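Local coordinates for protein ribonucleoside triphosphate reductase (Lactobacillus leichmannii, PDB 1L1L) that catalyses the cobalamin-dependent reduction of ribonucleoside triphosphates to their deoxy forms, as an allosterically regulated monomeric class II ribonucleotide reductase, at residues 212-217 / 247-252; 184-189 / 279-284; 180-185 / 232-237; 143-148 / 240-245; 132-137 / 226-231. One frame throughout, in Å; residues are numbered along the deposited sequence.

Contact 1: residues 212-217 / 247-252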
# COMPACT_ATOMS: atom_id res chain seq x y z
N ASP A 212 27.04 -25.83 23.93
CA ASP A 212 28.34 -25.82 24.57
C ASP A 212 28.55 -24.40 25.10
O ASP A 212 27.86 -23.47 24.68
CB ASP A 212 29.45 -26.22 23.58
CG ASP A 212 29.53 -25.30 22.37
OD1 ASP A 212 29.86 -24.10 22.55
OD2 ASP A 212 29.28 -25.78 21.24
N ALA A 213 29.48 -24.24 26.02
CA ALA A 213 29.77 -22.95 26.64
C ALA A 213 29.95 -21.76 25.70
O ALA A 213 29.55 -20.64 26.03
CB ALA A 213 31.00 -23.09 27.54
N ASP A 214 30.54 -21.99 24.53
CA ASP A 214 30.81 -20.93 23.56
C ASP A 214 29.63 -20.44 22.71
O ASP A 214 29.70 -19.39 22.08
CB ASP A 214 31.96 -21.36 22.65
CG ASP A 214 32.29 -20.32 21.59
OD1 ASP A 214 32.55 -19.15 21.95
OD2 ASP A 214 32.28 -20.68 20.39
N SER A 215 28.54 -21.20 22.69
CA SER A 215 27.37 -20.83 21.90
C SER A 215 26.72 -19.53 22.33
O SER A 215 26.71 -19.17 23.51
CB SER A 215 26.32 -21.95 21.95
OG SER A 215 26.77 -23.12 21.30
N ILE A 216 26.17 -18.80 21.36
CA ILE A 216 25.46 -17.56 21.63
C ILE A 216 24.02 -18.00 21.79
O ILE A 216 23.50 -18.75 20.96
CB ILE A 216 25.57 -16.57 20.46
CG1 ILE A 216 27.04 -16.27 20.16
CG2 ILE A 216 24.84 -15.27 20.80
CD1 ILE A 216 27.27 -15.43 18.91
N TYR A 217 23.37 -17.55 22.86
CA TYR A 217 22.00 -17.94 23.12
C TYR A 217 21.07 -16.74 23.33
O TYR A 217 21.42 -15.80 24.04
CB TYR A 217 21.98 -18.86 24.35
CG TYR A 217 20.60 -19.15 24.90
CD1 TYR A 217 19.96 -18.24 25.74
CD2 TYR A 217 19.93 -20.33 24.57
CE1 TYR A 217 18.69 -18.50 26.24
CE2 TYR A 217 18.66 -20.60 25.07
CZ TYR A 217 18.05 -19.67 25.90
OH TYR A 217 16.79 -19.92 26.40
N LYS A 247 32.37 -15.64 17.16
CA LYS A 247 31.49 -16.72 17.57
C LYS A 247 30.63 -17.16 16.38
O LYS A 247 30.00 -16.33 15.73
CB LYS A 247 30.61 -16.26 18.72
CG LYS A 247 31.38 -15.91 19.98
CD LYS A 247 30.48 -15.23 20.99
CE LYS A 247 31.23 -14.89 22.27
NZ LYS A 247 31.77 -16.11 22.94
N GLN A 248 30.61 -18.46 16.12
CA GLN A 248 29.84 -19.00 15.00
C GLN A 248 28.82 -20.04 15.44
O GLN A 248 28.44 -20.92 14.68
CB GLN A 248 30.78 -19.61 13.96
CG GLN A 248 31.93 -18.70 13.54
CD GLN A 248 32.87 -19.35 12.54
OE1 GLN A 248 34.07 -19.06 12.52
NE2 GLN A 248 32.34 -20.23 11.70
N LYS A 249 28.39 -19.93 16.69
CA LYS A 249 27.40 -20.86 17.23
C LYS A 249 26.24 -20.07 17.82
O LYS A 249 26.38 -19.43 18.86
CB LYS A 249 28.04 -21.74 18.30
CG LYS A 249 29.12 -22.67 17.75
CD LYS A 249 29.66 -23.60 18.83
CE LYS A 249 30.69 -24.57 18.25
NZ LYS A 249 31.21 -25.55 19.26
N LEU A 250 25.10 -20.11 17.15
CA LEU A 250 23.92 -19.39 17.59
C LEU A 250 22.75 -20.30 17.92
O LEU A 250 22.42 -21.22 17.16
CB LEU A 250 23.49 -18.37 16.53
CG LEU A 250 22.22 -17.57 16.86
CD1 LEU A 250 22.39 -16.91 18.22
CD2 LEU A 250 21.96 -16.53 15.77
N ILE A 251 22.13 -20.05 19.07
CA ILE A 251 20.98 -20.83 19.49
C ILE A 251 19.85 -19.87 19.81
O ILE A 251 19.92 -19.13 20.79
CB ILE A 251 21.28 -21.64 20.77
CG1 ILE A 251 22.53 -22.51 20.56
CG2 ILE A 251 20.07 -22.51 21.12
CD1 ILE A 251 23.04 -23.18 21.83
N LEU A 252 18.81 -19.86 18.98
CA LEU A 252 17.67 -18.98 19.20
C LEU A 252 16.52 -19.80 19.79
O LEU A 252 16.07 -20.78 19.19
CB LEU A 252 17.24 -18.33 17.88
CG LEU A 252 18.26 -17.36 17.26
CD1 LEU A 252 17.74 -16.83 15.93
CD2 LEU A 252 18.53 -16.21 18.22
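Ile-216 and Tyr-217 pair in parallel with Leu-250 and Ile-251, joining the two strands of the beta-alpha-beta unit 216-219, 224-236, 249-253. In the backbone, Ile-216 N gives a nearly straight hydrogen bond to Lys-249 O (2.6 Å, 172° at the hydrogen), and Ile-216 O receives Ile-251 N at 2.7 Å, so one residue of the edge strand grips the residues flanking its partner. Two salt bridges tie the type I turn 212-215 to the second strand and the residues leading into it. Lys-249, extended beyond CG, brings NZ to 2.8 Å from Asp-212 OD2, above the carboxylate plane; Asp-212 OD1 takes weak bonds from Asp-214 N and Ser-215 N, which steady the group. Lys-247 bends at its last torsion (chi4 -61°) and makes a weak bridge, NZ to Asp-214 OD1 at 3.3 Å. Apolar packing lies on both faces of the sheet. On one, Ile-216 CD1 presses tightly on Lys-247 CB at 3.4 Å, and Ile-216 CB meets Leu-250 CD1 at 3.9 Å. Beside the other, Ile-251 CD1 rests 3.5 Å from Ser-215 CB, and Ile-251 CG2 touches Tyr-217 CD2 at 4.1 Å, while the tyrosine OH is hydrogen-bonded to Asp-253 OD2.

Contact 2: residues 184-189 / 279-284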
# COMPACT_ATOMS: atom_id res chain seq x y z
N LEU A 184 23.28 -22.68 13.15
CA LEU A 184 22.03 -22.28 13.79
C LEU A 184 21.10 -23.39 14.27
O LEU A 184 20.78 -24.33 13.53
CB LEU A 184 21.25 -21.37 12.84
CG LEU A 184 19.87 -20.86 13.30
CD1 LEU A 184 20.04 -19.95 14.49
CD2 LEU A 184 19.18 -20.13 12.14
N GLN A 185 20.65 -23.26 15.51
CA GLN A 185 19.72 -24.22 16.08
C GLN A 185 18.54 -23.42 16.61
O GLN A 185 18.72 -22.43 17.32
CB GLN A 185 20.36 -24.99 17.24
CG GLN A 185 21.63 -25.74 16.88
CD GLN A 185 22.13 -26.56 18.05
OE1 GLN A 185 21.56 -27.60 18.38
NE2 GLN A 185 23.19 -26.09 18.69
N LEU A 186 17.34 -23.83 16.23
CA LEU A 186 16.13 -23.15 16.68
C LEU A 186 15.45 -24.08 17.68
O LEU A 186 15.04 -25.19 17.34
CB LEU A 186 15.20 -22.87 15.49
CG LEU A 186 15.83 -22.05 14.35
CD1 LEU A 186 14.81 -21.80 13.26
CD2 LEU A 186 16.36 -20.73 14.91
N VAL A 187 15.33 -23.60 18.91
CA VAL A 187 14.72 -24.38 19.98
C VAL A 187 13.28 -24.01 20.28
O VAL A 187 12.93 -22.84 20.38
CB VAL A 187 15.51 -24.22 21.30
CG1 VAL A 187 14.99 -25.21 22.33
CG2 VAL A 187 16.98 -24.40 21.06
N VAL A 188 12.45 -25.04 20.40
CA VAL A 188 11.05 -24.89 20.74
C VAL A 188 10.73 -26.04 21.69
O VAL A 188 10.43 -27.16 21.26
CB VAL A 188 10.13 -24.97 19.51
CG1 VAL A 188 8.68 -25.13 19.95
CG2 VAL A 188 10.27 -23.69 18.68
N ASP A 189 10.82 -25.75 22.98
CA ASP A 189 10.57 -26.73 24.03
C ASP A 189 9.42 -27.69 23.77
O ASP A 189 8.40 -27.31 23.19
CB ASP A 189 10.34 -26.00 25.36
CG ASP A 189 10.06 -26.94 26.51
OD1 ASP A 189 10.62 -28.06 26.52
OD2 ASP A 189 9.29 -26.57 27.41
N SER A 279 11.42 -21.26 9.66
CA SER A 279 11.80 -21.42 8.26
C SER A 279 12.57 -20.19 7.76
O SER A 279 13.62 -20.31 7.12
CB SER A 279 10.56 -21.60 7.40
OG SER A 279 9.74 -22.64 7.91
N MET A 280 12.04 -19.01 8.06
CA MET A 280 12.68 -17.77 7.64
C MET A 280 14.11 -17.67 8.16
O MET A 280 15.02 -17.29 7.42
CB MET A 280 11.88 -16.57 8.13
CG MET A 280 12.39 -15.23 7.64
SD MET A 280 11.92 -13.88 8.76
CE MET A 280 13.41 -13.71 9.71
N LEU A 281 14.32 -17.99 9.43
CA LEU A 281 15.66 -17.90 10.01
C LEU A 281 16.59 -18.94 9.39
O LEU A 281 17.77 -18.68 9.17
CB LEU A 281 15.60 -18.10 11.52
CG LEU A 281 14.94 -16.96 12.30
CD1 LEU A 281 14.61 -17.44 13.71
CD2 LEU A 281 15.85 -15.74 12.32
N LEU A 282 16.05 -20.12 9.12
CA LEU A 282 16.85 -21.19 8.53
C LEU A 282 17.23 -20.85 7.10
O LEU A 282 18.39 -20.95 6.71
CB LEU A 282 16.09 -22.52 8.56
CG LEU A 282 15.84 -23.08 9.97
CD1 LEU A 282 15.03 -24.35 9.88
CD2 LEU A 282 17.17 -23.31 10.68
N ASP A 283 16.24 -20.42 6.31
CA ASP A 283 16.50 -20.05 4.93
C ASP A 283 17.37 -18.80 4.79
O ASP A 283 18.21 -18.71 3.89
CB ASP A 283 15.17 -19.88 4.18
CG ASP A 283 14.43 -21.19 4.02
OD1 ASP A 283 15.08 -22.26 4.05
OD2 ASP A 283 13.19 -21.17 3.84
N VAL A 284 17.17 -17.83 5.68
CA VAL A 284 17.95 -16.60 5.67
C VAL A 284 19.41 -16.91 6.03
O VAL A 284 20.34 -16.23 5.59
CB VAL A 284 17.37 -15.57 6.68
CG1 VAL A 284 18.37 -14.48 6.98
CG2 VAL A 284 16.10 -14.96 6.09
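Leu-186 and Leu-282 lie side by side, pointing opposite ways, with Leu-186 CD1 3.7 Å from Leu-282 CG, at the centre of a small cluster of four leucines. The two methyls of Leu-186 divide the work: CD1 goes to Leu-282, while CD2 meets Leu-281 CD1 at 3.9 Å. Two residues earlier in the strand, Leu-184 offers a single methyl. Its CD2 is 4.0 Å from Leu-282 CD2, and the same carbon rests against the helix backbone, 3.6 Å from Leu-281 O. With CG placed opposite the backbone N (chi1 178°), Leu-184 extends its branch toward the helix. No hydrogen bond crosses the contact; the side chains meet through carbon alone.

The backbones that carry these side chains run almost exactly antiparallel, the axes of strand 184-187 and helix 279-284 making 177° and approaching to 9.5 Å. The alternation of the strand turns Leu-184 and Leu-186 to the helix, and Gln-185 the other way, where it hydrogen-bonds through NE2 to Val-210 O. Backbone bonds from Gln-185 to Leu-250 and Leu-252 fix the strand against its neighbour.

In the next shell, Leu-250 and Leu-252 of strand 249-253 pack beside Leu-184 and Leu-186, and Leu-234 of helix 224-236 touches both Leu-184 and Leu-281. Helix 275-289 thus lies on the same face of the three-stranded parallel sheet as helix 224-236, over edge strand 183-187, while Met-280 and Val-284 touch helix 298-313 as well as Asn-231 of helix 224-236.

Contact 3: residues 180-185 / 232-237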
# COMPACT_ATOMS: atom_id res chain seq x y z
N PHE A 180 31.60 -15.07 8.51
CA PHE A 180 31.40 -16.35 9.19
C PHE A 180 30.13 -17.10 8.83
O PHE A 180 29.05 -16.51 8.76
CB PHE A 180 31.40 -16.16 10.71
CG PHE A 180 32.43 -15.18 11.20
CD1 PHE A 180 33.79 -15.44 11.03
CD2 PHE A 180 32.04 -14.01 11.83
CE1 PHE A 180 34.74 -14.53 11.48
CE2 PHE A 180 32.98 -13.09 12.29
CZ PHE A 180 34.34 -13.35 12.11
N ALA A 181 30.26 -18.40 8.59
CA ALA A 181 29.10 -19.23 8.30
C ALA A 181 28.60 -19.61 9.69
O ALA A 181 29.32 -20.26 10.45
CB ALA A 181 29.51 -20.47 7.54
N ILE A 182 27.38 -19.20 10.02
CA ILE A 182 26.83 -19.47 11.34
C ILE A 182 26.10 -20.80 11.48
O ILE A 182 25.31 -21.19 10.63
CB ILE A 182 25.87 -18.34 11.77
CG1 ILE A 182 26.61 -17.00 11.76
CG2 ILE A 182 25.30 -18.64 13.16
CD1 ILE A 182 27.82 -16.93 12.67
N ASP A 183 26.37 -21.49 12.59
CA ASP A 183 25.71 -22.75 12.89
C ASP A 183 24.46 -22.34 13.67
O ASP A 183 24.56 -21.71 14.72
CB ASP A 183 26.61 -23.63 13.76
CG ASP A 183 25.97 -24.97 14.08
OD1 ASP A 183 25.50 -25.63 13.12
OD2 ASP A 183 25.94 -25.36 15.26
N LEU A 184 23.28 -22.68 13.15
CA LEU A 184 22.03 -22.28 13.79
C LEU A 184 21.10 -23.39 14.27
O LEU A 184 20.78 -24.33 13.53
CB LEU A 184 21.25 -21.37 12.84
CG LEU A 184 19.87 -20.86 13.30
CD1 LEU A 184 20.04 -19.95 14.49
CD2 LEU A 184 19.18 -20.13 12.14
N GLN A 185 20.65 -23.26 15.51
CA GLN A 185 19.72 -24.22 16.08
C GLN A 185 18.54 -23.42 16.61
O GLN A 185 18.72 -22.43 17.32
CB GLN A 185 20.36 -24.99 17.24
CG GLN A 185 21.63 -25.74 16.88
CD GLN A 185 22.13 -26.56 18.05
OE1 GLN A 185 21.56 -27.60 18.38
NE2 GLN A 185 23.19 -26.09 18.69
N ALA A 232 17.94 -9.96 13.40
CA ALA A 232 19.04 -8.99 13.41
C ALA A 232 20.31 -9.63 13.97
O ALA A 232 21.42 -9.38 13.46
CB ALA A 232 18.66 -7.77 14.25
N LEU A 233 20.14 -10.43 15.01
CA LEU A 233 21.26 -11.14 15.65
C LEU A 233 21.85 -12.14 14.66
O LEU A 233 23.06 -12.14 14.42
CB LEU A 233 20.77 -11.87 16.91
CG LEU A 233 21.76 -12.79 17.62
CD1 LEU A 233 22.99 -11.98 18.03
CD2 LEU A 233 21.09 -13.43 18.84
N LEU A 234 20.99 -12.98 14.09
CA LEU A 234 21.40 -13.98 13.11
C LEU A 234 22.22 -13.37 11.96
O LEU A 234 23.24 -13.93 11.55
CB LEU A 234 20.18 -14.69 12.52
CG LEU A 234 20.50 -15.63 11.36
CD1 LEU A 234 21.46 -16.73 11.84
CD2 LEU A 234 19.23 -16.24 10.82
N ILE A 235 21.74 -12.25 11.43
CA ILE A 235 22.43 -11.58 10.33
C ILE A 235 23.77 -10.98 10.76
O ILE A 235 24.81 -11.26 10.15
CB ILE A 235 21.55 -10.45 9.73
CG1 ILE A 235 20.34 -11.06 9.02
CG2 ILE A 235 22.37 -9.62 8.77
CD1 ILE A 235 19.29 -10.02 8.58
N ASP A 236 23.75 -10.16 11.81
CA ASP A 236 24.97 -9.51 12.28
C ASP A 236 26.11 -10.45 12.71
O ASP A 236 27.27 -10.03 12.78
CB ASP A 236 24.65 -8.53 13.42
CG ASP A 236 23.87 -7.29 12.95
OD1 ASP A 236 24.11 -6.81 11.83
OD2 ASP A 236 23.01 -6.79 13.72
N LEU A 237 25.79 -11.71 13.00
CA LEU A 237 26.81 -12.68 13.42
C LEU A 237 27.62 -13.21 12.23
O LEU A 237 28.56 -13.99 12.41
CB LEU A 237 26.19 -13.86 14.15
CG LEU A 237 25.70 -13.62 15.58
CD1 LEU A 237 25.17 -14.94 16.14
CD2 LEU A 237 26.83 -13.09 16.45
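Ile-182 drives its CD1 methyl against Leu-237, just past the end of helix 224-236, and here the packing is tight: CD1 is 3.0 Å from Leu-237 O and 3.8 Å from Leu-237 CB. Two successive bends (chi1 -57°, chi2 -59°) curl the longer branch of the isoleucine toward this carbonyl. The same oxygen is met by Phe-180, whose CD2 comes at 3.5 Å with the oxygen at the edge of the ring and close to its plane. Hemmed in by carbon on this side, Leu-237 O finds its polar partner in Asn-243 ND2.

Toward the strand the packing is looser. Leu-234 holds CD1 4.5 Å from Ile-182 CG2, barely in touch, and 4.1 Å from Leu-184 CD2, its side chain crossing that of Leu-184 at about a right angle. The alternation of the chain separates this buried side from the outer one: Phe-180, Ile-182 and Leu-184 point at the helix, whereas Ala-181 and the exposed Asp-183 point away. Helix 275-289 holds the backbone of Ile-182 at both polar atoms, Asn-289 OD1 accepting from its N and Asn-285 ND2 donating to its O. Leu-250 of strand 249-253 touches both Ile-182 and Leu-237.

This is alpha/beta packing of the kind found in beta-alpha-beta units: the connecting helix between strands 216-219 and 249-253 lies over one face of their parallel sheet and reaches the edge strand 183-187, within the insertion-domain region of this B12-dependent enzyme.

Contact 4: residues 143-148 / 240-245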
# COMPACT_ATOMS: atom_id res chain seq x y z
N GLU A 143 26.41 2.97 15.69
CA GLU A 143 27.15 1.89 15.04
C GLU A 143 26.38 1.25 13.88
O GLU A 143 25.28 0.74 14.07
CB GLU A 143 27.51 0.82 16.07
CG GLU A 143 28.24 -0.37 15.49
CD GLU A 143 28.68 -1.35 16.56
OE1 GLU A 143 29.24 -2.41 16.21
OE2 GLU A 143 28.46 -1.06 17.76
N LYS A 144 26.98 1.26 12.70
CA LYS A 144 26.36 0.69 11.51
C LYS A 144 26.34 -0.84 11.53
O LYS A 144 27.31 -1.48 11.93
CB LYS A 144 27.10 1.17 10.25
CG LYS A 144 27.02 2.67 10.03
CD LYS A 144 27.53 3.04 8.64
CE LYS A 144 27.40 4.53 8.38
NZ LYS A 144 27.72 4.87 6.97
N ALA A 145 25.22 -1.42 11.09
CA ALA A 145 25.06 -2.86 11.06
C ALA A 145 24.40 -3.32 9.77
O ALA A 145 23.52 -2.65 9.23
CB ALA A 145 24.23 -3.31 12.25
N VAL A 146 24.82 -4.48 9.29
CA VAL A 146 24.27 -5.05 8.07
C VAL A 146 22.78 -5.37 8.21
O VAL A 146 22.04 -5.33 7.23
CB VAL A 146 25.01 -6.34 7.68
CG1 VAL A 146 24.35 -6.99 6.49
CG2 VAL A 146 26.47 -6.02 7.38
N SER A 147 22.37 -5.69 9.43
CA SER A 147 20.98 -6.06 9.72
C SER A 147 19.98 -4.90 9.77
O SER A 147 18.78 -5.13 9.65
CB SER A 147 20.92 -6.81 11.05
OG SER A 147 21.24 -5.93 12.12
N MET A 148 20.46 -3.67 9.95
CA MET A 148 19.55 -2.54 10.07
C MET A 148 18.42 -2.43 9.02
O MET A 148 17.25 -2.46 9.38
CB MET A 148 20.35 -1.23 10.11
CG MET A 148 19.52 0.01 10.47
SD MET A 148 18.36 0.51 9.14
CE MET A 148 17.72 2.09 9.81
N ALA A 240 32.29 -9.79 10.87
CA ALA A 240 33.26 -9.47 11.91
C ALA A 240 33.02 -8.13 12.61
O ALA A 240 33.22 -8.01 13.81
CB ALA A 240 34.67 -9.50 11.33
N GLN A 241 32.60 -7.12 11.85
CA GLN A 241 32.35 -5.79 12.39
C GLN A 241 31.38 -5.79 13.57
O GLN A 241 31.46 -4.94 14.46
CB GLN A 241 31.79 -4.88 11.30
CG GLN A 241 30.40 -5.28 10.83
CD GLN A 241 29.91 -4.44 9.67
OE1 GLN A 241 30.43 -4.53 8.56
NE2 GLN A 241 28.91 -3.60 9.92
N THR A 242 30.47 -6.76 13.57
CA THR A 242 29.47 -6.87 14.64
C THR A 242 29.56 -8.24 15.30
O THR A 242 28.55 -8.78 15.77
CB THR A 242 28.04 -6.67 14.09
OG1 THR A 242 27.86 -7.49 12.93
CG2 THR A 242 27.81 -5.23 13.71
N ASN A 243 30.77 -8.79 15.34
CA ASN A 243 31.01 -10.09 15.95
C ASN A 243 32.51 -10.28 16.23
O ASN A 243 33.16 -11.14 15.65
CB ASN A 243 30.52 -11.21 15.03
CG ASN A 243 30.62 -12.58 15.68
OD1 ASN A 243 30.99 -12.70 16.85
ND2 ASN A 243 30.27 -13.62 14.93
N PRO A 244 33.06 -9.45 17.13
CA PRO A 244 34.48 -9.54 17.48
C PRO A 244 34.92 -10.93 17.94
O PRO A 244 35.95 -11.44 17.50
CB PRO A 244 34.64 -8.46 18.56
CG PRO A 244 33.26 -8.38 19.17
CD PRO A 244 32.38 -8.43 17.95
N ASP A 245 34.14 -11.54 18.83
CA ASP A 245 34.46 -12.86 19.36
C ASP A 245 34.50 -13.98 18.32
O ASP A 245 34.77 -15.13 18.66
CB ASP A 245 33.47 -13.24 20.45
CG ASP A 245 33.80 -12.60 21.78
OD1 ASP A 245 34.14 -11.39 21.79
OD2 ASP A 245 33.71 -13.30 22.81
O HOH W 1 26.47 -6.28 10.81
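Two flat groups, the Gln-241 amide and the Glu-143 carboxylate, lie where the short antiparallel strand pair 127-128/144-145 meets the connection leaving helix 224-236 of the beta-alpha-beta unit. The amide reaches Lys-144 O through NE2 at 3.3 Å, a hydrogen bond weak in both length and angle (126° at the hydrogen), and NE2 also comes within 4.1 Å of Ala-145 CA. Gln-241 sets CG between its backbone N and carbonyl carbon (chi1 67°), then runs extended toward the strand. The carboxylate makes no hydrogen bond across: OE1 only rests 4.0 Å from Thr-242 CG2, while OE2 accepts from Gly-140 N. Between the two groups, the same Thr-242 methyl lies 4.3 Å from Ala-145 CB, a thin apolar touch. Nearby, Ser-147 OG, in the type I turn 145-148, hydrogen-bonds to Asp-236 OD2 and so ties this turn to the end of the helix. One water links the two segments, accepting from Val-146 N at 2.9 Å and donating to Thr-242 OG1 at 2.8 Å; that hydroxyl in turn bonds to Asp-236 O.

Contact 5: residues 132-137 / 226-231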
# COMPACT_ATOMS: atom_id res chain seq x y z
N SER A 132 16.29 4.44 18.19
CA SER A 132 14.98 3.97 17.80
C SER A 132 14.45 3.00 18.84
O SER A 132 15.19 2.58 19.74
CB SER A 132 15.06 3.26 16.44
OG SER A 132 15.70 4.07 15.47
N LYS A 133 13.18 2.65 18.73
CA LYS A 133 12.56 1.72 19.67
C LYS A 133 13.25 0.36 19.65
O LYS A 133 13.36 -0.31 20.67
CB LYS A 133 11.07 1.56 19.35
CG LYS A 133 10.17 2.58 20.06
CD LYS A 133 10.71 4.00 19.94
CE LYS A 133 9.86 4.98 20.75
NZ LYS A 133 9.73 4.54 22.17
N ILE A 134 13.71 -0.04 18.46
CA ILE A 134 14.41 -1.31 18.30
C ILE A 134 15.91 -1.06 18.10
O ILE A 134 16.31 -0.37 17.17
CB ILE A 134 13.89 -2.09 17.09
CG1 ILE A 134 12.41 -2.43 17.29
CG2 ILE A 134 14.71 -3.36 16.90
CD1 ILE A 134 11.77 -3.13 16.11
N VAL A 135 16.72 -1.61 18.99
CA VAL A 135 18.17 -1.46 18.90
C VAL A 135 18.84 -2.69 19.50
O VAL A 135 18.69 -2.97 20.69
CB VAL A 135 18.67 -0.21 19.67
CG1 VAL A 135 20.19 -0.15 19.63
CG2 VAL A 135 18.06 1.05 19.08
N PRO A 136 19.57 -3.46 18.67
CA PRO A 136 20.24 -4.66 19.17
C PRO A 136 21.14 -4.34 20.37
O PRO A 136 21.81 -3.31 20.39
CB PRO A 136 21.04 -5.13 17.95
CG PRO A 136 20.15 -4.70 16.81
CD PRO A 136 19.77 -3.30 17.22
N SER A 137 21.13 -5.23 21.36
CA SER A 137 21.92 -5.05 22.57
C SER A 137 23.42 -4.97 22.31
O SER A 137 24.14 -4.26 23.01
CB SER A 137 21.66 -6.21 23.54
OG SER A 137 22.09 -7.44 22.97
N GLY A 226 10.83 -8.98 19.40
CA GLY A 226 11.58 -10.20 19.64
C GLY A 226 11.96 -10.85 18.32
O GLY A 226 13.08 -11.32 18.16
N TRP A 227 11.01 -10.86 17.39
CA TRP A 227 11.19 -11.44 16.06
C TRP A 227 12.25 -10.69 15.27
O TRP A 227 13.12 -11.31 14.64
CB TRP A 227 9.87 -11.41 15.28
CG TRP A 227 8.88 -12.49 15.65
CD1 TRP A 227 8.58 -12.93 16.91
CD2 TRP A 227 8.05 -13.24 14.76
NE1 TRP A 227 7.62 -13.90 16.85
CE2 TRP A 227 7.28 -14.11 15.54
CE3 TRP A 227 7.89 -13.25 13.36
CZ2 TRP A 227 6.35 -14.99 14.98
CZ3 TRP A 227 6.97 -14.13 12.80
CH2 TRP A 227 6.21 -14.99 13.61
N VAL A 228 12.16 -9.36 15.29
CA VAL A 228 13.10 -8.50 14.58
C VAL A 228 14.53 -8.66 15.12
O VAL A 228 15.47 -8.89 14.35
CB VAL A 228 12.70 -7.01 14.68
CG1 VAL A 228 13.77 -6.13 14.03
CG2 VAL A 228 11.34 -6.79 13.98
N LEU A 229 14.69 -8.54 16.44
CA LEU A 229 16.00 -8.67 17.08
C LEU A 229 16.66 -10.03 16.82
O LEU A 229 17.88 -10.12 16.69
CB LEU A 229 15.87 -8.42 18.59
CG LEU A 229 15.43 -7.01 19.00
CD1 LEU A 229 15.29 -6.91 20.50
CD2 LEU A 229 16.43 -5.99 18.48
N ALA A 230 15.84 -11.08 16.72
CA ALA A 230 16.36 -12.43 16.48
C ALA A 230 16.91 -12.59 15.06
O ALA A 230 17.88 -13.33 14.83
CB ALA A 230 15.27 -13.44 16.72
N ASN A 231 16.29 -11.91 14.11
CA ASN A 231 16.76 -11.97 12.73
C ASN A 231 17.97 -11.05 12.64
O ASN A 231 18.92 -11.33 11.90
CB ASN A 231 15.66 -11.52 11.77
CG ASN A 231 16.12 -11.53 10.32
OD1 ASN A 231 16.47 -12.57 9.77
ND2 ASN A 231 16.11 -10.36 9.69
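The irregular connection between strands 127-128 and 144-145 passes across helix 224-236 and meets it through Ile-134, Pro-136, Val-228 and Leu-229. The closest touch is between methyls: Leu-229 CD2 stands 3.5 Å from Ile-134 CG2. That same leucine carbon continues along the loop, 4.2 Å from Val-135 C, 4.0 Å from Pro-136 N and 4.3 Å from Pro-136 CG, so a single methyl touches three successive residues of an extended stretch. Chi1 -64° and chi2 178° send CD1 straight on and turn CD2, the other methyl, to the loop, although the first bond of the side chain runs past the loop and not into it.

Ile-134 also leans on the preceding helix residue, its side chain crossing that of Val-228 at about a right angle, with CG2 4.1 Å and CD1 4.2 Å from Val-228 CG1. The helix is the crossover of the beta-alpha-beta unit, and this contact uses a side of it away from helix 275-289, which Asn-231 touches. Helix 148-158 lines one flank: Asp-155 meets Ile-134, and Ser-151 and Met-158 meet Val-228. At the other flank Leu-229 packs on Tyr-218 of the edge strand. Ser-132 OG hydrogen-bonds to Tyr-129 O of the same connection and to Glu-458 N, and Lys-133 bonds through its backbone to Asp-456, which ties the loop to that region.

Overall arrangement
From the N terminus, the loop at 132-137 opens contact 5, which closes at helix 224-236; 143-148 then opens contact 4, closing just past that helix, so the two cross. Strand 183-187 starts contacts 3 and 2 from shared residues: contact 3 closes within contact 4, at the helix end, crossing contact 5, whereas contact 2 runs on to helix 275-289 and crosses both 4 and 5. Contact 1, nested inside contact 2, joins strands 216-219 and 249-253 and crosses 3, 4 and 5. Contacts 1, 2 and 3 bind the three-stranded parallel sheet to its two helices; contacts 4 and 5 tie that layer to the preceding loop and short strand pair.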